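PDB 4K0J: heavy metal cation tricomponent efflux pump ZneA(CzcA-like) from Cupriavidus metallidurans, which acts as a Zn(II)/proton antiporter of the RND family, probably driving metal ions out of the cell as the inner-membrane part of a tricomponent efflux pump. Local coordinates for residues P162-V167 against E297-A302; F546-D551 against T908-S913; L722-A727 against L772-A777; I929-N934 against L1003-L1008. All blocks are in the same frame, centred on the assembly; numbering follows the deposited sequence.

Interaction 1 closes first along the chain; interaction 2 spans about 360 residues and encloses interaction 3, and interaction 4 follows. Interactions 2 and 4 share helix 911-939, one near its start and the other further along it, with centres 32 Å apart. Interaction 1 belongs to an alpha/beta subdomain, its centre 36 Å from that of interaction 2. Interaction 3 is the most remote, 97 Å between centres from interaction 4 and on the other side of the chain's centre. The series therefore runs the length of an RND subunit, from membrane helices through the porter region to the outer end that, as in relatives, forms the docking domain. No two contacts touch.

Interaction 1: residues P162-V167 against E297-A302; sequences PRLKQV and EGVHAA
This is a mainly apolar contact, with one arginine laid over it, in which R163, L164 and V167, from the last part of helix 149-164 and the turn that follows, meet the flank of helix 292-310. The two helices belong to one ferredoxin-like beta-alpha-beta-beta-alpha-beta unit, with strands ordered 316-319, 135-143, 280-287, 170-177 and a long insertion after the second in chain order, 170-177; by its position it probably matches a porter subdomain of other RND pumps. A302 is the focus. Its CB is approached by L164 CD2 at 3.6 Å and by V167 CG2 at 3.5 Å, while R163 lies across the same residue: A302 CA stands 3.4 Å above the guanidinium plane, displaced toward its rim. R163 gets there by extending first (CG anti to the backbone N, chi1 176°) and then bending at chi2 (62°), which turns the flat end over the helix. A type I turn from L164 to V167 swings V167 toward the start of 297-302, where its CA is 5.6 Å from the CA of G298, a residue without a side chain. There V167 CG2 faces G298 O, and V167 CG1 meets V299 CG2 at 3.6 Å. L164 and V299 cross at about a right angle, with L164 CD2 4.1 Å from V299 CG1. The charge of R163 is met next door, where NE forms a salt bridge with D305 of helix 292-310. With no hydrogen bond between the segments, cohesion here must come from methyl packing and from an arginine that offers its face to alanine while its NE serves the salt bridge.

Interaction 2: residues F546-D551 against T908-S913; sequences FLPYLD and TLNVSS
An N-capped helix start meets an irregular linker here: N910 caps helix 911-939, and F546 to P548 run past it. The capping bond goes from S913 N to N910 OD1, 3.1 Å long with an N-H...O angle of 153°; the donor stands above the amide's carbonyl plane and not on a lone pair. S913 OG also donates to N910 O at 2.7 Å, and a weak bond from N910 ND2 to T908 OG1 further restrains the amide. Against this cap, P548 CD lies 3.7 Å from N910 CG, with the proline ring and the asparagine side chain crossing at about a right angle. N910 CB leans on the linker backbone, 3.8 Å from L547 CA. The cross-segment polar link is weak: V911 N donates to F546 O at 3.4 Å, nearly straight at 164°. V911 CG1, set between its own N and carbonyl carbon, borders the same oxygen. The F546 side chain leaves the contact and packs on helices 848-873 and 455-460, while N910 and S912 rest on P988 of helix 986-997; the linker itself continues toward strand 554-560, joining the membrane helices to the periplasmic part.

Interaction 3: residues L722-A727 against L772-A777; sequences LGINVA and LTLTAA
G723 O receives the one hydrogen bond between the segments, from A777 N, and its geometry marks it as weak: 3.2 Å long, with an N-H...O angle of only 121°. The same oxygen is flanked by methyl groups, with A776 CB 3.7 Å away and A777 CB 3.8 Å away. A776 CB also faces the preceding carbonyl, 3.4 Å from L722 O, so this methyl sits against two successive peptide oxygens. G723 has a positive phi (58°), and its lack of a side chain lets A777 come close, the CA atoms of G723 and A777 being 5.2 Å apart. The hydrophobic half of the contact belongs to I724. With CG1 anti to its carbonyl carbon (chi1 -81°), the longer branch reaches across the gap: I724 CD1 comes 3.7 Å from L774 CD1 and 3.4 Å from T775 O, while I724 CG1 touches A776 CB at 3.9 Å. I724 and L774 cross obliquely.

The loop through residues 722-725 links helix 716-720 to helix 726-737, and I724 packs back on A719 of the former. Strand 773-775 forms a two-stranded antiparallel hairpin with 781-783, where L774 pairs by backbone bonds with V782. V726 and A727 pack on G231 and E208 of the third subunit, consistent with a place in the docking domain, where RND trimers interlock.

Interaction 4: residues I929-N934 against L1003-L1008; sequences IIMIAN and LTLVLL
M931 turns its terminal methyl onto L1005, with M931 CE 3.7 Å from L1005 CD2 and the two side chains crossing at a slant. The hook shape of the methionine explains the reach: CB points toward the facing segment, CG is anti to the backbone N (chi1 163°), and the chain then bends twice, at chi2 (57°) and chi3 (70°). The CG methylene is 4.2 Å from T1004 O and equally far from L1008 CD2. One residue on, I932 sends CD1 to L1008 CG at 3.7 Å, the two side chains meeting at about a right angle. The CB of L1008 points toward the 929-934 segment, and both M931 (CG) and I932 (CD1) touch this leucine.

The facing segment is not a smooth helix. It is weakly bonded around 1003-1004 and regular again from 1007, and L1008 N reaches L1003 O through a weak 3.4 Å bond that spans five residues. T1004 OG1 is hydrogen-bonded to A1000 O, four residues back along the chain, so its polar end does not depend on the other segment. L886 of helix 884-888 touches both I932 and L1008, and V961 and L962 of helix 958-970 touch L1005. The contacting residues lie in the predicted transmembrane spans 911-933 and 993-1015. No hydrogen bond crosses between the segments; aliphatic carbons, among them the S-methyl of M931, do the joining, a chemistry consistent with a helix interface inside the membrane domain.

Interaction 1: residues P162-V167 against E297-A302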
# COMPACT_ATOMS: atom_id res chain seq x y z
N PRO C 162 12.05 18.92 -20.27
CA PRO C 162 12.90 18.38 -19.20
C PRO C 162 12.93 19.26 -17.96
O PRO C 162 13.15 18.76 -16.85
CB PRO C 162 14.29 18.34 -19.85
CG PRO C 162 14.02 18.21 -21.31
CD PRO C 162 12.77 19.00 -21.56
N ARG C 163 12.69 20.56 -18.13
CA ARG C 163 12.71 21.48 -17.00
C ARG C 163 11.41 21.41 -16.21
O ARG C 163 11.43 21.21 -15.00
CB ARG C 163 12.98 22.91 -17.49
CG ARG C 163 12.93 23.97 -16.40
CD ARG C 163 14.01 23.75 -15.34
NE ARG C 163 13.96 24.77 -14.29
CZ ARG C 163 13.18 24.70 -13.22
NH1 ARG C 163 12.37 23.67 -13.04
NH2 ARG C 163 13.20 25.68 -12.32
N LEU C 164 10.29 21.59 -16.90
CA LEU C 164 9.00 21.56 -16.25
C LEU C 164 8.72 20.21 -15.59
O LEU C 164 7.93 20.12 -14.67
CB LEU C 164 7.89 21.90 -17.25
CG LEU C 164 7.93 23.32 -17.79
CD1 LEU C 164 7.00 23.43 -18.98
CD2 LEU C 164 7.52 24.31 -16.72
N LYS C 165 9.40 19.17 -16.07
CA LYS C 165 9.28 17.84 -15.48
C LYS C 165 9.89 17.79 -14.07
O LYS C 165 9.68 16.84 -13.33
CB LYS C 165 9.95 16.78 -16.36
CG LYS C 165 9.17 16.39 -17.61
CD LYS C 165 8.40 15.09 -17.41
CE LYS C 165 9.34 13.92 -17.17
NZ LYS C 165 8.61 12.66 -16.85
N GLN C 166 10.65 18.82 -13.71
CA GLN C 166 11.26 18.87 -12.38
C GLN C 166 10.34 19.48 -11.33
O GLN C 166 10.57 19.32 -10.14
CB GLN C 166 12.56 19.66 -12.41
CG GLN C 166 13.55 19.20 -13.44
CD GLN C 166 14.88 19.88 -13.25
OE1 GLN C 166 15.45 19.85 -12.16
NE2 GLN C 166 15.37 20.51 -14.31
N VAL C 167 9.31 20.19 -11.78
CA VAL C 167 8.37 20.80 -10.85
C VAL C 167 7.61 19.73 -10.09
O VAL C 167 6.85 18.97 -10.69
CB VAL C 167 7.37 21.73 -11.55
CG1 VAL C 167 6.43 22.36 -10.54
CG2 VAL C 167 8.09 22.79 -12.34
N GLU C 297 2.72 27.29 -8.48
CA GLU C 297 3.82 28.11 -7.99
C GLU C 297 5.15 27.64 -8.58
O GLU C 297 5.87 28.41 -9.22
CB GLU C 297 3.85 28.08 -6.46
CG GLU C 297 2.55 28.54 -5.84
CD GLU C 297 2.49 28.28 -4.35
OE1 GLU C 297 1.47 28.66 -3.72
OE2 GLU C 297 3.45 27.71 -3.80
N GLY C 298 5.47 26.36 -8.38
CA GLY C 298 6.71 25.78 -8.87
C GLY C 298 6.81 25.77 -10.38
O GLY C 298 7.90 25.92 -10.94
N VAL C 299 5.68 25.58 -11.05
CA VAL C 299 5.64 25.67 -12.50
C VAL C 299 5.98 27.09 -12.93
O VAL C 299 6.70 27.29 -13.90
CB VAL C 299 4.26 25.26 -13.08
CG1 VAL C 299 4.24 25.43 -14.59
CG2 VAL C 299 3.94 23.83 -12.71
N HIS C 300 5.48 28.08 -12.20
CA HIS C 300 5.76 29.48 -12.51
C HIS C 300 7.24 29.77 -12.35
O HIS C 300 7.84 30.48 -13.17
CB HIS C 300 4.94 30.40 -11.61
CG HIS C 300 3.55 30.65 -12.10
ND1 HIS C 300 3.21 30.56 -13.43
CD2 HIS C 300 2.42 30.98 -11.44
CE1 HIS C 300 1.93 30.83 -13.57
NE2 HIS C 300 1.42 31.09 -12.38
N ALA C 301 7.82 29.23 -11.29
CA ALA C 301 9.26 29.32 -11.08
C ALA C 301 10.02 28.73 -12.27
O ALA C 301 10.94 29.36 -12.80
CB ALA C 301 9.66 28.60 -9.80
N ALA C 302 9.61 27.54 -12.69
CA ALA C 302 10.25 26.85 -13.81
C ALA C 302 10.18 27.65 -15.11
O ALA C 302 11.20 27.94 -15.73
CB ALA C 302 9.64 25.49 -14.00

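Interaction 2: residues F546-D551 against T908-S913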
# COMPACT_ATOMS: atom_id res chain seq x y z
N PHE C 546 -28.74 18.70 -13.29
CA PHE C 546 -27.86 18.01 -12.36
C PHE C 546 -26.89 19.00 -11.72
O PHE C 546 -26.51 18.85 -10.56
CB PHE C 546 -27.08 16.88 -13.05
CG PHE C 546 -26.04 16.26 -12.17
CD1 PHE C 546 -24.70 16.58 -12.32
CD2 PHE C 546 -26.40 15.36 -11.18
CE1 PHE C 546 -23.74 16.01 -11.52
CE2 PHE C 546 -25.44 14.79 -10.37
CZ PHE C 546 -24.11 15.11 -10.54
N LEU C 547 -26.49 19.99 -12.50
CA LEU C 547 -25.72 21.12 -12.00
C LEU C 547 -25.74 22.25 -13.03
O LEU C 547 -25.86 21.98 -14.22
CB LEU C 547 -24.28 20.72 -11.64
CG LEU C 547 -23.45 19.84 -12.58
CD1 LEU C 547 -23.00 20.56 -13.85
CD2 LEU C 547 -22.24 19.28 -11.84
N PRO C 548 -25.65 23.50 -12.57
CA PRO C 548 -25.56 24.65 -13.48
C PRO C 548 -24.30 24.61 -14.34
O PRO C 548 -23.41 23.79 -14.09
CB PRO C 548 -25.55 25.86 -12.54
CG PRO C 548 -25.20 25.32 -11.20
CD PRO C 548 -25.74 23.93 -11.16
N TYR C 549 -24.23 25.50 -15.32
CA TYR C 549 -23.17 25.51 -16.33
C TYR C 549 -21.74 25.42 -15.77
O TYR C 549 -20.87 24.81 -16.39
CB TYR C 549 -23.31 26.73 -17.23
CG TYR C 549 -22.15 26.94 -18.19
CD1 TYR C 549 -22.02 26.16 -19.33
CD2 TYR C 549 -21.21 27.93 -17.95
CE1 TYR C 549 -20.97 26.35 -20.21
CE2 TYR C 549 -20.16 28.13 -18.82
CZ TYR C 549 -20.04 27.34 -19.94
OH TYR C 549 -18.99 27.56 -20.80
N LEU C 550 -21.52 26.02 -14.60
CA LEU C 550 -20.19 26.06 -13.98
C LEU C 550 -19.16 26.69 -14.91
O LEU C 550 -18.40 25.99 -15.58
CB LEU C 550 -19.74 24.67 -13.54
CG LEU C 550 -19.57 24.45 -12.03
CD1 LEU C 550 -20.91 24.16 -11.36
CD2 LEU C 550 -18.57 23.35 -11.73
N ASP C 551 -19.14 28.02 -14.94
CA ASP C 551 -18.32 28.76 -15.89
C ASP C 551 -16.82 28.71 -15.57
O ASP C 551 -16.38 29.14 -14.51
CB ASP C 551 -18.78 30.22 -15.96
CG ASP C 551 -18.44 30.89 -17.27
OD1 ASP C 551 -17.57 30.37 -18.01
OD2 ASP C 551 -19.04 31.94 -17.58
N THR C 908 -33.43 25.89 -12.77
CA THR C 908 -33.93 24.52 -12.69
C THR C 908 -33.81 23.98 -11.27
O THR C 908 -33.73 24.75 -10.31
CB THR C 908 -33.16 23.60 -13.65
OG1 THR C 908 -31.77 23.60 -13.30
CG2 THR C 908 -33.32 24.08 -15.08
N LEU C 909 -33.79 22.66 -11.14
CA LEU C 909 -33.68 22.02 -9.83
C LEU C 909 -32.47 21.09 -9.77
O LEU C 909 -32.60 19.87 -9.92
CB LEU C 909 -34.95 21.24 -9.51
CG LEU C 909 -35.08 20.83 -8.04
CD1 LEU C 909 -35.14 22.08 -7.18
CD2 LEU C 909 -36.31 19.97 -7.83
N ASN C 910 -31.30 21.67 -9.54
CA ASN C 910 -30.05 20.91 -9.51
C ASN C 910 -29.69 20.45 -8.11
O ASN C 910 -30.32 20.86 -7.13
CB ASN C 910 -28.92 21.76 -10.09
CG ASN C 910 -29.11 23.24 -9.79
OD1 ASN C 910 -28.70 23.72 -8.74
ND2 ASN C 910 -29.73 23.95 -10.72
N VAL C 911 -28.67 19.60 -8.00
CA VAL C 911 -28.22 19.10 -6.70
C VAL C 911 -27.79 20.26 -5.80
O VAL C 911 -27.92 20.19 -4.57
CB VAL C 911 -27.08 18.06 -6.85
CG1 VAL C 911 -25.82 18.70 -7.41
CG2 VAL C 911 -26.79 17.38 -5.52
N SER C 912 -27.30 21.33 -6.41
CA SER C 912 -26.89 22.53 -5.69
C SER C 912 -28.08 23.17 -4.98
O SER C 912 -28.03 23.42 -3.77
CB SER C 912 -26.28 23.53 -6.67
OG SER C 912 -25.77 24.66 -6.00
N SER C 913 -29.14 23.42 -5.73
CA SER C 913 -30.36 23.99 -5.16
C SER C 913 -31.03 23.02 -4.19
O SER C 913 -31.71 23.45 -3.25
CB SER C 913 -31.34 24.37 -6.27
OG SER C 913 -31.65 23.25 -7.07

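Interaction 3: residues L722-A727 against L772-A777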
# COMPACT_ATOMS: atom_id res chain seq x y z
N LEU C 722 7.33 -18.36 -57.11
CA LEU C 722 8.40 -17.41 -57.40
C LEU C 722 9.46 -17.41 -56.30
O LEU C 722 10.44 -16.67 -56.38
CB LEU C 722 7.85 -15.99 -57.57
CG LEU C 722 6.91 -15.72 -58.75
CD1 LEU C 722 6.68 -14.23 -58.93
CD2 LEU C 722 7.45 -16.34 -60.03
N GLY C 723 9.25 -18.24 -55.29
CA GLY C 723 10.17 -18.32 -54.17
C GLY C 723 10.36 -16.98 -53.48
O GLY C 723 11.41 -16.34 -53.61
N ILE C 724 9.32 -16.54 -52.76
CA ILE C 724 9.35 -15.28 -52.02
C ILE C 724 8.59 -15.42 -50.71
O ILE C 724 7.53 -16.06 -50.66
CB ILE C 724 8.77 -14.11 -52.86
CG1 ILE C 724 9.82 -13.58 -53.83
CG2 ILE C 724 8.26 -12.98 -51.96
CD1 ILE C 724 9.65 -12.12 -54.20
N ASN C 725 9.13 -14.84 -49.64
CA ASN C 725 8.46 -14.83 -48.34
C ASN C 725 7.54 -13.63 -48.20
O ASN C 725 7.83 -12.55 -48.69
CB ASN C 725 9.49 -14.78 -47.22
CG ASN C 725 10.42 -15.96 -47.23
OD1 ASN C 725 10.00 -17.10 -47.38
ND2 ASN C 725 11.72 -15.69 -47.06
N VAL C 726 6.43 -13.83 -47.49
CA VAL C 726 5.55 -12.71 -47.20
C VAL C 726 6.29 -11.71 -46.32
O VAL C 726 5.99 -10.52 -46.35
CB VAL C 726 4.24 -13.18 -46.54
CG1 VAL C 726 4.05 -14.67 -46.74
CG2 VAL C 726 4.22 -12.84 -45.05
N ALA C 727 7.27 -12.19 -45.57
CA ALA C 727 8.07 -11.33 -44.71
C ALA C 727 8.92 -10.33 -45.50
O ALA C 727 9.24 -9.26 -45.00
CB ALA C 727 8.95 -12.18 -43.80
N LEU C 772 7.39 -1.17 -57.83
CA LEU C 772 8.73 -1.36 -57.28
C LEU C 772 8.97 -2.83 -57.03
O LEU C 772 8.02 -3.61 -56.88
CB LEU C 772 8.98 -0.50 -56.02
CG LEU C 772 7.98 -0.44 -54.87
CD1 LEU C 772 7.96 -1.73 -54.08
CD2 LEU C 772 8.31 0.73 -53.98
N THR C 773 10.24 -3.22 -57.00
CA THR C 773 10.60 -4.63 -57.06
C THR C 773 11.25 -5.16 -55.78
O THR C 773 11.62 -4.40 -54.89
CB THR C 773 11.56 -4.89 -58.24
OG1 THR C 773 11.58 -6.28 -58.56
CG2 THR C 773 12.97 -4.41 -57.90
N LEU C 774 11.36 -6.48 -55.71
CA LEU C 774 12.02 -7.17 -54.61
C LEU C 774 12.55 -8.51 -55.12
O LEU C 774 11.85 -9.22 -55.85
CB LEU C 774 11.05 -7.39 -53.44
CG LEU C 774 9.86 -8.34 -53.63
CD1 LEU C 774 9.41 -8.91 -52.30
CD2 LEU C 774 8.70 -7.64 -54.32
N THR C 775 13.78 -8.86 -54.75
CA THR C 775 14.43 -10.05 -55.30
C THR C 775 13.81 -11.36 -54.81
O THR C 775 12.97 -11.37 -53.91
CB THR C 775 15.94 -10.05 -55.01
OG1 THR C 775 16.15 -9.78 -53.62
CG2 THR C 775 16.63 -8.98 -55.84
N ALA C 776 14.23 -12.47 -55.42
CA ALA C 776 13.64 -13.77 -55.14
C ALA C 776 14.70 -14.82 -54.81
O ALA C 776 15.82 -14.49 -54.43
CB ALA C 776 12.79 -14.23 -56.32
N ALA C 777 14.33 -16.09 -54.97
CA ALA C 777 15.24 -17.20 -54.69
C ALA C 777 16.14 -17.51 -55.89
O ALA C 777 17.19 -18.12 -55.74
CB ALA C 777 14.45 -18.44 -54.29

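Interaction 4: residues I929-N934 against L1003-L1008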
# COMPACT_ATOMS: atom_id res chain seq x y z
N ILE C 929 -39.38 26.48 15.55
CA ILE C 929 -39.07 25.98 16.89
C ILE C 929 -39.10 27.09 17.92
O ILE C 929 -39.75 26.94 18.95
CB ILE C 929 -37.69 25.29 16.93
CG1 ILE C 929 -37.78 23.88 16.34
CG2 ILE C 929 -37.18 25.19 18.37
CD1 ILE C 929 -36.43 23.22 16.14
N ILE C 930 -38.41 28.19 17.65
CA ILE C 930 -38.40 29.32 18.58
C ILE C 930 -39.81 29.83 18.85
O ILE C 930 -40.20 30.00 20.02
CB ILE C 930 -37.53 30.47 18.05
CG1 ILE C 930 -36.05 30.08 18.08
CG2 ILE C 930 -37.74 31.73 18.88
CD1 ILE C 930 -35.54 29.78 19.48
N MET C 931 -40.56 30.06 17.78
CA MET C 931 -41.95 30.50 17.90
C MET C 931 -42.76 29.58 18.82
O MET C 931 -43.27 30.01 19.86
CB MET C 931 -42.60 30.57 16.52
CG MET C 931 -44.12 30.63 16.55
SD MET C 931 -44.75 32.00 17.52
CE MET C 931 -44.30 33.39 16.48
N ILE C 932 -42.86 28.31 18.42
CA ILE C 932 -43.69 27.34 19.14
C ILE C 932 -43.23 27.11 20.58
O ILE C 932 -44.05 26.88 21.46
CB ILE C 932 -43.77 26.00 18.36
CG1 ILE C 932 -45.15 25.85 17.72
CG2 ILE C 932 -43.47 24.81 19.26
CD1 ILE C 932 -45.54 27.01 16.84
N ALA C 933 -41.92 27.20 20.81
CA ALA C 933 -41.36 26.98 22.14
C ALA C 933 -41.69 28.14 23.07
O ALA C 933 -42.23 27.93 24.16
CB ALA C 933 -39.86 26.76 22.07
N ASN C 934 -41.35 29.36 22.66
CA ASN C 934 -41.65 30.53 23.48
C ASN C 934 -43.15 30.68 23.69
O ASN C 934 -43.59 31.18 24.72
CB ASN C 934 -41.05 31.80 22.88
CG ASN C 934 -39.53 31.82 22.96
OD1 ASN C 934 -38.89 30.77 22.85
ND2 ASN C 934 -38.96 33.00 23.14
N LEU C 1003 -45.51 32.90 6.92
CA LEU C 1003 -46.40 31.80 7.23
C LEU C 1003 -46.01 31.16 8.56
O LEU C 1003 -46.70 30.29 9.08
CB LEU C 1003 -46.39 30.77 6.10
CG LEU C 1003 -46.74 31.33 4.71
CD1 LEU C 1003 -46.71 30.24 3.65
CD2 LEU C 1003 -48.09 32.04 4.73
N THR C 1004 -44.88 31.62 9.11
CA THR C 1004 -44.42 31.16 10.42
C THR C 1004 -45.05 32.02 11.50
O THR C 1004 -45.22 31.59 12.64
CB THR C 1004 -42.89 31.27 10.55
OG1 THR C 1004 -42.27 30.77 9.36
CG2 THR C 1004 -42.40 30.49 11.75
N LEU C 1005 -45.41 33.25 11.13
CA LEU C 1005 -45.94 34.22 12.09
C LEU C 1005 -47.44 34.41 11.94
O LEU C 1005 -48.04 35.19 12.68
CB LEU C 1005 -45.23 35.56 11.92
CG LEU C 1005 -43.70 35.50 11.97
CD1 LEU C 1005 -43.09 36.88 11.80
CD2 LEU C 1005 -43.24 34.86 13.28
N VAL C 1006 -48.05 33.69 11.00
CA VAL C 1006 -49.49 33.82 10.76
C VAL C 1006 -50.22 32.49 10.85
O VAL C 1006 -50.99 32.26 11.79
CB VAL C 1006 -49.78 34.47 9.39
CG1 VAL C 1006 -51.28 34.58 9.17
CG2 VAL C 1006 -49.13 35.84 9.29
N LEU C 1007 -50.00 31.61 9.88
CA LEU C 1007 -50.69 30.32 9.84
C LEU C 1007 -50.25 29.41 10.97
O LEU C 1007 -50.99 28.52 11.40
CB LEU C 1007 -50.45 29.63 8.49
CG LEU C 1007 -50.92 30.33 7.22
CD1 LEU C 1007 -50.50 29.53 6.00
CD2 LEU C 1007 -52.43 30.53 7.23
N LEU C 1008 -49.03 29.62 11.46
CA LEU C 1008 -48.45 28.75 12.48
C LEU C 1008 -49.05 28.93 13.89
O LEU C 1008 -49.36 27.94 14.55
CB LEU C 1008 -46.92 28.87 12.50
CG LEU C 1008 -46.18 27.79 13.29
CD1 LEU C 1008 -46.51 26.42 12.73
CD2 LEU C 1008 -44.68 28.04 13.28